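Local coordinates for Glyoxalase/bleomycin resistance protein/dioxygenase (Nocardioides sp., PDB 4MYM) that is of undetermined function but belongs to the glyoxalase, bleomycin resistance protein and dioxygenase group of paired beta-alpha-beta-beta-beta proteins, many of which bind metals, at residues Ile31-Leu41 against Val71-Ile81; Ser44-Tyr54 against Phe141-Tyr151. All blocks are in the same frame, centred on the assembly; numbering follows the deposited sequence.

Interaction 1 (Ile31-Leu41 against Val71-Ile81); sequences ITDLCLVTHDL and VILALWDAQLI
At the edge of the Trp76 indole, near its plane, lies the sulfur of Cys35, 3.5 Å from Trp76 CB; over one face, offset toward the rim, sits Ile81 CG1 from the helix that follows the strand. SG is brought there by a first torsion that sets it opposite the backbone N of Cys35 (chi1 -173°), and it also touches Ala74 CB. The Trp76 and Trp134 rings, the latter of the second subunit, meet edge-to-face. The His39 ring meets the Ala78 methyl obliquely, CE1 3.6 Å from Ala78 CB; Val37 CG1 touches the same methyl from another side, at about a right angle to the first. Strands 33-38 and 72-77 run parallel, as the first and last strands of a beta-alpha-beta-beta-beta module of the vicinal oxygen chelate fold, with helix 41-51 packed on the face that carries Leu36 and Leu75. Seven backbone hydrogen bonds join them in alternation, from Ile72 N to Thr32 O (3.0 Å) through to Ala78 N to Thr38 O (2.9 Å). On that helix-covered face, Leu36 CG approaches Leu73 CD1 at 4.1 Å and Leu36 CB meets Leu75 CD2, while Leu41 CD1 comes across Leu75 to 3.8 Å from its CB. On the other face, Asp33 and Ile72 lie alongside one another, OD2 against the branched CB of Ile72. Asp33 OD1 accepts from Thr32 OG1, which also bonds to Glu104 N of the second subunit. Asp77 does two jobs at its carboxylate: OD2 takes the N-H of Leu80 on its anti lone pair, capping helix 78-85, and OD1 receives a water at 2.7 Å that itself accepts from Leu41 N.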
loop_
_atom_site.group_PDB
_atom_site.type_symbol
_atom_site.label_atom_id
_atom_site.label_comp_id
_atom_site.label_asym_id
_atom_site.label_seq_id
_atom_site.Cartn_x
_atom_site.Cartn_y
_atom_site.Cartn_z
ATOM N N ILE A 31 -7.360 -5.075 3.314
ATOM C CA ILE A 31 -6.456 -4.905 2.199
ATOM C C ILE A 31 -5.627 -6.159 2.048
ATOM O O ILE A 31 -5.008 -6.616 3.011
ATOM C CB ILE A 31 -5.529 -3.701 2.437
ATOM C CG1 ILE A 31 -6.351 -2.409 2.419
ATOM C CG2 ILE A 31 -4.428 -3.667 1.391
ATOM C CD1 ILE A 31 -5.651 -1.229 3.053
ATOM N N THR A 32 -5.600 -6.721 0.851
ATOM C CA THR A 32 -4.866 -7.961 0.624
ATOM C C THR A 32 -3.667 -7.799 -0.299
ATOM O O THR A 32 -2.710 -8.581 -0.231
ATOM C CB THR A 32 -5.786 -9.055 0.059
ATOM O OG1 THR A 32 -6.534 -8.527 -1.053
ATOM C CG2 THR A 32 -6.730 -9.548 1.135
ATOM N N ASP A 33 -3.720 -6.787 -1.165
ATOM C CA ASP A 33 -2.689 -6.573 -2.165
ATOM C C ASP A 33 -2.408 -5.071 -2.279
ATOM O O ASP A 33 -3.332 -4.244 -2.284
ATOM C CB ASP A 33 -3.133 -7.085 -3.550
ATOM C CG ASP A 33 -3.620 -8.541 -3.558
ATOM O OD1 ASP A 33 -4.690 -8.861 -2.974
ATOM O OD2 ASP A 33 -2.946 -9.362 -4.231
ATOM N N LEU A 34 -1.133 -4.720 -2.368
ATOM C CA LEU A 34 -0.722 -3.341 -2.648
ATOM C C LEU A 34 -0.115 -3.344 -4.030
ATOM O O LEU A 34 0.891 -4.018 -4.262
ATOM C CB LEU A 34 0.294 -2.853 -1.615
ATOM C CG LEU A 34 1.012 -1.550 -1.984
ATOM C CD1 LEU A 34 0.022 -0.401 -2.052
ATOM C CD2 LEU A 34 2.120 -1.260 -0.983
ATOM N N CYS A 35 -0.737 -2.611 -4.957
ATOM C CA CYS A 35 -0.339 -2.643 -6.347
ATOM C C CYS A 35 0.169 -1.270 -6.806
ATOM O O CYS A 35 -0.587 -0.288 -6.921
ATOM C CB CYS A 35 -1.491 -3.112 -7.221
ATOM S SG CYS A 35 -1.011 -3.356 -8.931
ATOM N N LEU A 36 1.471 -1.216 -7.036
ATOM C CA LEU A 36 2.117 -0.001 -7.479
ATOM C C LEU A 36 1.890 0.187 -8.974
ATOM O O LEU A 36 1.868 -0.783 -9.748
ATOM C CB LEU A 36 3.614 -0.056 -7.172
ATOM C CG LEU A 36 4.013 -0.359 -5.721
ATOM C CD1 LEU A 36 5.521 -0.304 -5.557
ATOM C CD2 LEU A 36 3.362 0.589 -4.743
ATOM N N VAL A 37 1.745 1.443 -9.370
ATOM C CA VAL A 37 1.573 1.803 -10.766
ATOM C C VAL A 37 2.965 2.014 -11.351
ATOM O O VAL A 37 3.733 2.855 -10.871
ATOM C CB VAL A 37 0.694 3.055 -10.897
ATOM C CG1 VAL A 37 0.644 3.549 -12.338
ATOM C CG2 VAL A 37 -0.705 2.751 -10.380
ATOM N N THR A 38 3.300 1.220 -12.361
ATOM C CA THR A 38 4.609 1.306 -12.992
ATOM C C THR A 38 4.501 1.846 -14.430
ATOM O O THR A 38 3.405 1.861 -15.028
ATOM C CB THR A 38 5.345 -0.061 -12.962
ATOM O OG1 THR A 38 6.714 0.110 -13.367
ATOM C CG2 THR A 38 4.675 -1.079 -13.865
ATOM N N HIS A 39 5.636 2.328 -14.941
ATOM C CA HIS A 39 5.784 2.732 -16.343
ATOM C C HIS A 39 6.879 1.934 -17.050
ATOM O O HIS A 39 7.178 2.170 -18.220
ATOM C CB HIS A 39 6.080 4.229 -16.425
ATOM C CG HIS A 39 5.067 5.061 -15.718
ATOM N ND1 HIS A 39 3.815 5.309 -16.238
ATOM C CD2 HIS A 39 5.095 5.659 -14.506
ATOM C CE1 HIS A 39 3.127 6.047 -15.388
ATOM N NE2 HIS A 39 3.875 6.260 -14.321
ATOM N N ASP A 40 7.467 0.985 -16.333
ATOM C CA ASP A 40 8.504 0.121 -16.878
ATOM C C ASP A 40 8.527 -1.097 -15.988
ATOM O O ASP A 40 9.279 -1.160 -15.011
ATOM C CB ASP A 40 9.859 0.835 -16.902
ATOM C CG ASP A 40 10.967 -0.001 -17.562
ATOM O OD1 ASP A 40 10.854 -1.251 -17.688
ATOM O OD2 ASP A 40 11.977 0.615 -17.940
ATOM N N LEU A 41 7.664 -2.053 -16.321
ATOM C CA LEU A 41 7.447 -3.220 -15.476
ATOM C C LEU A 41 8.752 -3.980 -15.224
ATOM O O LEU A 41 9.058 -4.318 -14.086
ATOM C CB LEU A 41 6.393 -4.142 -16.097
ATOM C CG LEU A 41 6.151 -5.474 -15.386
ATOM C CD1 LEU A 41 5.530 -5.242 -14.013
ATOM C CD2 LEU A 41 5.265 -6.376 -16.235
ATOM N N VAL A 71 0.789 -8.816 3.154
ATOM C CA VAL A 71 0.246 -8.126 1.985
ATOM C C VAL A 71 1.027 -8.523 0.721
ATOM O O VAL A 71 2.249 -8.691 0.749
ATOM C CB VAL A 71 0.222 -6.591 2.197
ATOM C CG1 VAL A 71 1.628 -6.020 2.162
ATOM C CG2 VAL A 71 -0.647 -5.913 1.144
ATOM N N ILE A 72 0.308 -8.725 -0.375
ATOM C CA ILE A 72 0.910 -9.110 -1.634
ATOM C C ILE A 72 1.334 -7.826 -2.347
ATOM O O ILE A 72 0.519 -6.927 -2.539
ATOM C CB ILE A 72 -0.072 -9.887 -2.527
ATOM C CG1 ILE A 72 -0.507 -11.196 -1.840
ATOM C CG2 ILE A 72 0.524 -10.137 -3.913
ATOM C CD1 ILE A 72 0.628 -12.139 -1.492
ATOM N N LEU A 73 2.614 -7.730 -2.698
ATOM C CA LEU A 73 3.100 -6.588 -3.468
ATOM C C LEU A 73 2.958 -6.908 -4.938
ATOM O O LEU A 73 3.374 -7.984 -5.391
ATOM C CB LEU A 73 4.553 -6.282 -3.127
ATOM C CG LEU A 73 5.214 -5.107 -3.854
ATOM C CD1 LEU A 73 4.563 -3.774 -3.516
ATOM C CD2 LEU A 73 6.683 -5.088 -3.468
ATOM N N ALA A 74 2.379 -5.968 -5.681
ATOM C CA ALA A 74 2.104 -6.140 -7.100
ATOM C C ALA A 74 2.507 -4.902 -7.910
ATOM O O ALA A 74 2.675 -3.804 -7.366
ATOM C CB ALA A 74 0.624 -6.452 -7.305
ATOM N N LEU A 75 2.695 -5.106 -9.210
ATOM C CA LEU A 75 3.031 -4.030 -10.132
ATOM C C LEU A 75 2.153 -4.139 -11.362
ATOM O O LEU A 75 2.012 -5.214 -11.926
ATOM C CB LEU A 75 4.492 -4.136 -10.563
ATOM C CG LEU A 75 5.534 -4.402 -9.469
ATOM C CD1 LEU A 75 6.854 -4.847 -10.101
ATOM C CD2 LEU A 75 5.725 -3.170 -8.607
ATOM N N TRP A 76 1.629 -3.016 -11.817
ATOM C CA TRP A 76 0.714 -3.011 -12.952
ATOM C C TRP A 76 0.999 -1.778 -13.806
ATOM O O TRP A 76 0.990 -0.651 -13.309
ATOM C CB TRP A 76 -0.727 -2.991 -12.440
ATOM C CG TRP A 76 -1.782 -3.442 -13.421
ATOM C CD1 TRP A 76 -1.619 -3.816 -14.728
ATOM C CD2 TRP A 76 -3.176 -3.544 -13.149
ATOM N NE1 TRP A 76 -2.845 -4.151 -15.284
ATOM C CE2 TRP A 76 -3.811 -3.984 -14.332
ATOM C CE3 TRP A 76 -3.951 -3.314 -12.014
ATOM C CZ2 TRP A 76 -5.184 -4.200 -14.404
ATOM C CZ3 TRP A 76 -5.323 -3.524 -12.094
ATOM C CH2 TRP A 76 -5.917 -3.966 -13.284
ATOM N N ASP A 77 1.268 -2.009 -15.086
ATOM C CA ASP A 77 1.579 -0.937 -16.017
ATOM C C ASP A 77 0.429 0.051 -16.135
ATOM O O ASP A 77 -0.725 -0.365 -16.311
ATOM C CB ASP A 77 1.862 -1.516 -17.402
ATOM C CG ASP A 77 2.200 -0.436 -18.406
ATOM O OD1 ASP A 77 3.345 0.062 -18.362
ATOM O OD2 ASP A 77 1.311 -0.069 -19.198
ATOM N N ALA A 78 0.753 1.349 -16.065
ATOM C CA ALA A 78 -0.243 2.424 -16.103
ATOM C C ALA A 78 -1.091 2.426 -17.384
ATOM O O ALA A 78 -2.301 2.650 -17.330
ATOM C CB ALA A 78 0.439 3.785 -15.941
ATOM N N GLN A 79 -0.447 2.219 -18.527
ATOM C CA GLN A 79 -1.165 2.206 -19.811
ATOM C C GLN A 79 -2.192 1.071 -19.854
ATOM O O GLN A 79 -3.348 1.290 -20.241
ATOM C CB GLN A 79 -0.184 2.088 -20.983
ATOM C CG GLN A 79 -0.819 2.280 -22.355
ATOM C CD GLN A 79 0.209 2.463 -23.475
ATOM O OE1 GLN A 79 1.318 2.965 -23.257
ATOM N NE2 GLN A 79 -0.167 2.066 -24.685
ATOM N N LEU A 80 -1.777 -0.123 -19.432
ATOM C CA LEU A 80 -2.699 -1.269 -19.348
ATOM C C LEU A 80 -3.889 -1.059 -18.414
ATOM O O LEU A 80 -5.017 -1.464 -18.741
ATOM C CB LEU A 80 -1.969 -2.562 -18.963
ATOM C CG LEU A 80 -1.652 -3.539 -20.103
ATOM C CD1 LEU A 80 -1.224 -4.861 -19.515
ATOM C CD2 LEU A 80 -2.830 -3.778 -21.041
ATOM N N ILE A 81 -3.648 -0.440 -17.259
ATOM C CA ILE A 81 -4.737 -0.083 -16.345
ATOM C C ILE A 81 -5.752 0.804 -17.069
ATOM O O ILE A 81 -6.955 0.537 -17.031
ATOM C CB ILE A 81 -4.229 0.661 -15.096
ATOM C CG1 ILE A 81 -3.373 -0.278 -14.225
ATOM C CG2 ILE A 81 -5.396 1.207 -14.269
ATOM C CD1 ILE A 81 -2.573 0.454 -13.166
HETATM O O HOH W 1 5.650 -1.377 -18.270
#

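Interaction 2 (Ser44-Tyr54 against Phe141-Tyr151); sequences SVEFYTTKLGY and FPGPCGEFWEY
Helix 41-51 has a wider pi-type turn at 47-51, and Gly53, with positive phi, is the first residue past it to leave helical angles; opposite the helix Phe141-Tyr151 forms a hairpin whose turn, Gly143-Gly146, approaches it at Ser44, CA to CA 5.9 Å from Pro144. Pro144 CD sits over the face of the Phe47 ring, 3.6 Å from its centroid, in a CH-pi contact, and it also lies 3.2 Å from Tyr48 OH. That hydroxyl gives a very short hydrogen bond, 2.5 Å, to Glu147 OE2. Ring and carboxylate planes are 25° apart. This hairpin is part of the C-terminal sheet, and helix 41-51, which follows strand 33-38 in the chain, packs against it. Glu147 is bent at chi2 (-76°), which turns its carboxylate back under the turn: OE1 accepts from Cys145 N, while OE2 takes Trp149 NE1 on its anti lone pair, so three donors fix the buried group. Leu52 CD1 rests on a face of the Trp149 indole, 3.9 Å from the centroid of its six-membered ring, and its other methyl, CD2, meets Phe141 CZ. Tyr54 OH arrives at the indole edge, 3.5 Å from Trp149 CH2.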
loop_
_atom_site.group_PDB
_atom_site.type_symbol
_atom_site.label_atom_id
_atom_site.label_comp_id
_atom_site.label_asym_id
_atom_site.label_seq_id
_atom_site.Cartn_x
_atom_site.Cartn_y
_atom_site.Cartn_z
ATOM N N SER A 44 11.053 -2.292 -12.774
ATOM C CA SER A 44 10.443 -2.424 -11.456
ATOM C C SER A 44 10.632 -3.829 -10.904
ATOM O O SER A 44 11.077 -3.982 -9.787
ATOM C CB SER A 44 8.951 -2.057 -11.496
ATOM O OG SER A 44 8.783 -0.658 -11.625
ATOM N N VAL A 45 10.327 -4.855 -11.692
ATOM C CA VAL A 45 10.519 -6.235 -11.238
ATOM C C VAL A 45 11.981 -6.447 -10.788
ATOM O O VAL A 45 12.227 -7.031 -9.745
ATOM C CB VAL A 45 10.119 -7.265 -12.331
ATOM C CG1 VAL A 45 10.633 -8.665 -12.009
ATOM C CG2 VAL A 45 8.607 -7.280 -12.525
ATOM N N GLU A 46 12.930 -5.945 -11.566
ATOM C CA GLU A 46 14.354 -6.051 -11.223
ATOM C C GLU A 46 14.676 -5.425 -9.852
ATOM O O GLU A 46 15.397 -6.018 -9.040
ATOM C CB GLU A 46 15.191 -5.399 -12.333
ATOM C CG GLU A 46 16.699 -5.387 -12.107
ATOM C CD GLU A 46 17.333 -6.774 -12.120
ATOM O OE1 GLU A 46 16.664 -7.767 -12.519
ATOM O OE2 GLU A 46 18.522 -6.868 -11.727
ATOM N N PHE A 47 14.113 -4.250 -9.587
ATOM C CA PHE A 47 14.328 -3.552 -8.311
ATOM C C PHE A 47 13.822 -4.359 -7.106
ATOM O O PHE A 47 14.572 -4.621 -6.164
ATOM C CB PHE A 47 13.660 -2.164 -8.358
ATOM C CG PHE A 47 13.803 -1.363 -7.087
ATOM C CD1 PHE A 47 12.905 -1.515 -6.047
ATOM C CD2 PHE A 47 14.836 -0.433 -6.940
ATOM C CE1 PHE A 47 13.031 -0.785 -4.874
ATOM C CE2 PHE A 47 14.968 0.305 -5.773
ATOM C CZ PHE A 47 14.059 0.133 -4.737
ATOM N N TYR A 48 12.556 -4.786 -7.133
ATOM C CA TYR A 48 11.978 -5.420 -5.942
ATOM C C TYR A 48 12.548 -6.794 -5.666
ATOM O O TYR A 48 12.675 -7.177 -4.497
ATOM C CB TYR A 48 10.442 -5.459 -6.001
ATOM C CG TYR A 48 9.887 -4.065 -6.139
ATOM C CD1 TYR A 48 9.822 -3.199 -5.041
ATOM C CD2 TYR A 48 9.499 -3.585 -7.386
ATOM C CE1 TYR A 48 9.348 -1.898 -5.186
ATOM C CE2 TYR A 48 9.025 -2.299 -7.542
ATOM C CZ TYR A 48 8.957 -1.464 -6.452
ATOM O OH TYR A 48 8.482 -0.202 -6.655
ATOM N N THR A 49 12.887 -7.522 -6.732
ATOM C CA THR A 49 13.501 -8.842 -6.607
ATOM C C THR A 49 14.956 -8.753 -6.133
ATOM O O THR A 49 15.304 -9.302 -5.091
ATOM C CB THR A 49 13.450 -9.633 -7.928
ATOM O OG1 THR A 49 14.032 -8.859 -8.987
ATOM C CG2 THR A 49 12.009 -9.963 -8.289
ATOM N N THR A 50 15.801 -8.052 -6.881
ATOM C CA THR A 50 17.245 -8.065 -6.576
ATOM C C THR A 50 17.628 -7.180 -5.386
ATOM O O THR A 50 18.522 -7.540 -4.620
ATOM C CB THR A 50 18.096 -7.670 -7.791
ATOM O OG1 THR A 50 17.933 -6.276 -8.042
ATOM C CG2 THR A 50 17.691 -8.480 -9.021
ATOM N N LYS A 51 16.956 -6.042 -5.213
ATOM C CA LYS A 51 17.306 -5.115 -4.127
ATOM C C LYS A 51 16.585 -5.427 -2.834
ATOM O O LYS A 51 17.186 -5.349 -1.761
ATOM C CB LYS A 51 17.015 -3.666 -4.501
ATOM C CG LYS A 51 17.577 -3.216 -5.834
ATOM C CD LYS A 51 19.081 -3.177 -5.830
ATOM C CE LYS A 51 19.626 -2.524 -7.096
ATOM N NZ LYS A 51 19.107 -1.147 -7.274
ATOM N N LEU A 52 15.291 -5.752 -2.915
ATOM C CA LEU A 52 14.503 -5.983 -1.702
ATOM C C LEU A 52 14.138 -7.443 -1.411
ATOM O O LEU A 52 13.536 -7.709 -0.379
ATOM C CB LEU A 52 13.225 -5.132 -1.726
ATOM C CG LEU A 52 13.422 -3.629 -1.866
ATOM C CD1 LEU A 52 12.084 -2.920 -1.771
ATOM C CD2 LEU A 52 14.391 -3.129 -0.790
ATOM N N GLY A 53 14.481 -8.365 -2.308
ATOM C CA GLY A 53 14.340 -9.802 -2.053
ATOM C C GLY A 53 12.960 -10.398 -2.240
ATOM O O GLY A 53 12.667 -11.471 -1.695
ATOM N N TYR A 54 12.106 -9.720 -3.008
ATOM C CA TYR A 54 10.790 -10.263 -3.317
ATOM C C TYR A 54 10.938 -11.374 -4.343
ATOM O O TYR A 54 11.903 -11.394 -5.124
ATOM C CB TYR A 54 9.833 -9.151 -3.805
ATOM C CG TYR A 54 9.265 -8.308 -2.679
ATOM C CD1 TYR A 54 9.906 -7.146 -2.257
ATOM C CD2 TYR A 54 8.084 -8.669 -2.031
ATOM C CE1 TYR A 54 9.400 -6.381 -1.223
ATOM C CE2 TYR A 54 7.576 -7.903 -1.007
ATOM C CZ TYR A 54 8.239 -6.758 -0.605
ATOM O OH TYR A 54 7.737 -5.994 0.425
ATOM N N PHE A 141 13.756 5.622 1.441
ATOM C CA PHE A 141 14.300 5.473 0.106
ATOM C C PHE A 141 13.199 5.432 -0.957
ATOM O O PHE A 141 12.121 4.881 -0.701
ATOM C CB PHE A 141 15.237 4.251 -0.033
ATOM C CG PHE A 141 14.592 2.909 0.243
ATOM C CD1 PHE A 141 14.135 2.112 -0.802
ATOM C CD2 PHE A 141 14.516 2.413 1.534
ATOM C CE1 PHE A 141 13.587 0.864 -0.560
ATOM C CE2 PHE A 141 13.971 1.161 1.784
ATOM C CZ PHE A 141 13.508 0.387 0.739
ATOM N N PRO A 142 13.459 6.034 -2.135
ATOM C CA PRO A 142 12.530 5.950 -3.255
ATOM C C PRO A 142 12.552 4.584 -3.938
ATOM O O PRO A 142 13.594 3.926 -4.004
ATOM C CB PRO A 142 13.061 7.008 -4.227
ATOM C CG PRO A 142 14.535 6.993 -4.004
ATOM C CD PRO A 142 14.727 6.689 -2.540
ATOM N N GLY A 143 11.393 4.150 -4.419
ATOM C CA GLY A 143 11.321 3.016 -5.335
ATOM C C GLY A 143 10.987 3.535 -6.731
ATOM O O GLY A 143 10.780 4.733 -6.912
ATOM N N PRO A 144 10.940 2.637 -7.721
ATOM C CA PRO A 144 10.750 3.018 -9.123
ATOM C C PRO A 144 9.290 3.314 -9.551
ATOM O O PRO A 144 9.060 3.656 -10.715
ATOM C CB PRO A 144 11.299 1.810 -9.890
ATOM C CG PRO A 144 11.162 0.646 -8.953
ATOM C CD PRO A 144 11.261 1.203 -7.558
ATOM N N CYS A 145 8.323 3.189 -8.645
ATOM C CA CYS A 145 6.920 3.412 -8.995
ATOM C C CYS A 145 6.314 4.624 -8.290
ATOM O O CYS A 145 5.113 4.637 -7.962
ATOM C CB CYS A 145 6.109 2.148 -8.684
ATOM S SG CYS A 145 6.570 0.735 -9.702
ATOM N N GLY A 146 7.138 5.651 -8.067
ATOM C CA GLY A 146 6.688 6.858 -7.393
ATOM C C GLY A 146 6.575 6.739 -5.891
ATOM O O GLY A 146 6.367 7.725 -5.206
ATOM N N GLU A 147 6.677 5.527 -5.361
ATOM C CA GLU A 147 6.558 5.346 -3.932
ATOM C C GLU A 147 7.900 5.627 -3.264
ATOM O O GLU A 147 8.961 5.590 -3.915
ATOM C CB GLU A 147 6.102 3.920 -3.592
ATOM C CG GLU A 147 7.204 2.876 -3.464
ATOM C CD GLU A 147 7.784 2.397 -4.787
ATOM O OE1 GLU A 147 7.549 3.017 -5.850
ATOM O OE2 GLU A 147 8.487 1.365 -4.757
ATOM N N PHE A 148 7.836 5.878 -1.966
ATOM C CA PHE A 148 9.006 5.698 -1.114
ATOM C C PHE A 148 8.719 4.700 -0.014
ATOM O O PHE A 148 7.560 4.457 0.342
ATOM C CB PHE A 148 9.546 7.019 -0.546
ATOM C CG PHE A 148 8.646 7.737 0.422
ATOM C CD1 PHE A 148 7.454 8.338 0.009
ATOM C CD2 PHE A 148 9.038 7.912 1.742
ATOM C CE1 PHE A 148 6.665 9.047 0.906
ATOM C CE2 PHE A 148 8.250 8.604 2.640
ATOM C CZ PHE A 148 7.071 9.188 2.223
ATOM N N TRP A 149 9.803 4.143 0.503
ATOM C CA TRP A 149 9.795 3.153 1.577
ATOM C C TRP A 149 10.368 3.742 2.852
ATOM O O TRP A 149 11.313 4.549 2.817
ATOM C CB TRP A 149 10.638 1.950 1.170
ATOM C CG TRP A 149 10.048 1.132 0.043
ATOM C CD1 TRP A 149 9.940 1.490 -1.273
ATOM C CD2 TRP A 149 9.513 -0.193 0.138
ATOM N NE1 TRP A 149 9.359 0.475 -2.000
ATOM C CE2 TRP A 149 9.083 -0.568 -1.158
ATOM C CE3 TRP A 149 9.348 -1.097 1.195
ATOM C CZ2 TRP A 149 8.497 -1.819 -1.422
ATOM C CZ3 TRP A 149 8.768 -2.320 0.938
ATOM C CH2 TRP A 149 8.347 -2.673 -0.363
ATOM N N GLU A 150 9.772 3.351 3.971
ATOM C CA GLU A 150 10.236 3.700 5.285
ATOM C C GLU A 150 10.479 2.395 6.042
ATOM O O GLU A 150 9.630 1.508 6.037
ATOM C CB GLU A 150 9.198 4.520 6.020
ATOM C CG GLU A 150 9.584 4.867 7.462
ATOM C CD GLU A 150 8.427 5.345 8.293
ATOM O OE1 GLU A 150 7.420 4.608 8.404
ATOM O OE2 GLU A 150 8.518 6.439 8.875
ATOM N N TYR A 151 11.661 2.259 6.633
ATOM C CA TYR A 151 11.901 1.242 7.652
ATOM C C TYR A 151 11.981 2.040 8.935
ATOM O O TYR A 151 12.661 3.073 8.988
ATOM C CB TYR A 151 13.209 0.479 7.417
ATOM C CG TYR A 151 13.239 -0.547 6.311
ATOM C CD1 TYR A 151 12.489 -0.402 5.143
ATOM C CD2 TYR A 151 14.078 -1.656 6.401
ATOM C CE1 TYR A 151 12.541 -1.342 4.132
ATOM C CE2 TYR A 151 14.141 -2.590 5.385
ATOM C CZ TYR A 151 13.364 -2.431 4.254
ATOM O OH TYR A 151 13.444 -3.356 3.238
#

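Overall arrangement
The two contacts, centred about 12 Å apart, meet where strand 33-38 leads into helix 41-51. Thr38 OG1 of interaction 1 and Ser44 OG of interaction 2 lie 2.8 Å apart, a probable hydrogen bond, and Leu36 CD1 packs 3.5 Å from Glu147 OE2, beside the tyrosine-carboxylate pair. Interaction 1 joins two strands of the N-terminal sheet, while interaction 2 sets helix 41-51 against the C-terminal hairpin. Both reach the second subunit: strand 33-38 pairs antiparallel with a strand there, and Trp149 packs on its Ile31. A buffer molecule, probably from crystallisation, lies close to the Trp76 side chain, and one is hydrogen-bonded by Glu150 OE1.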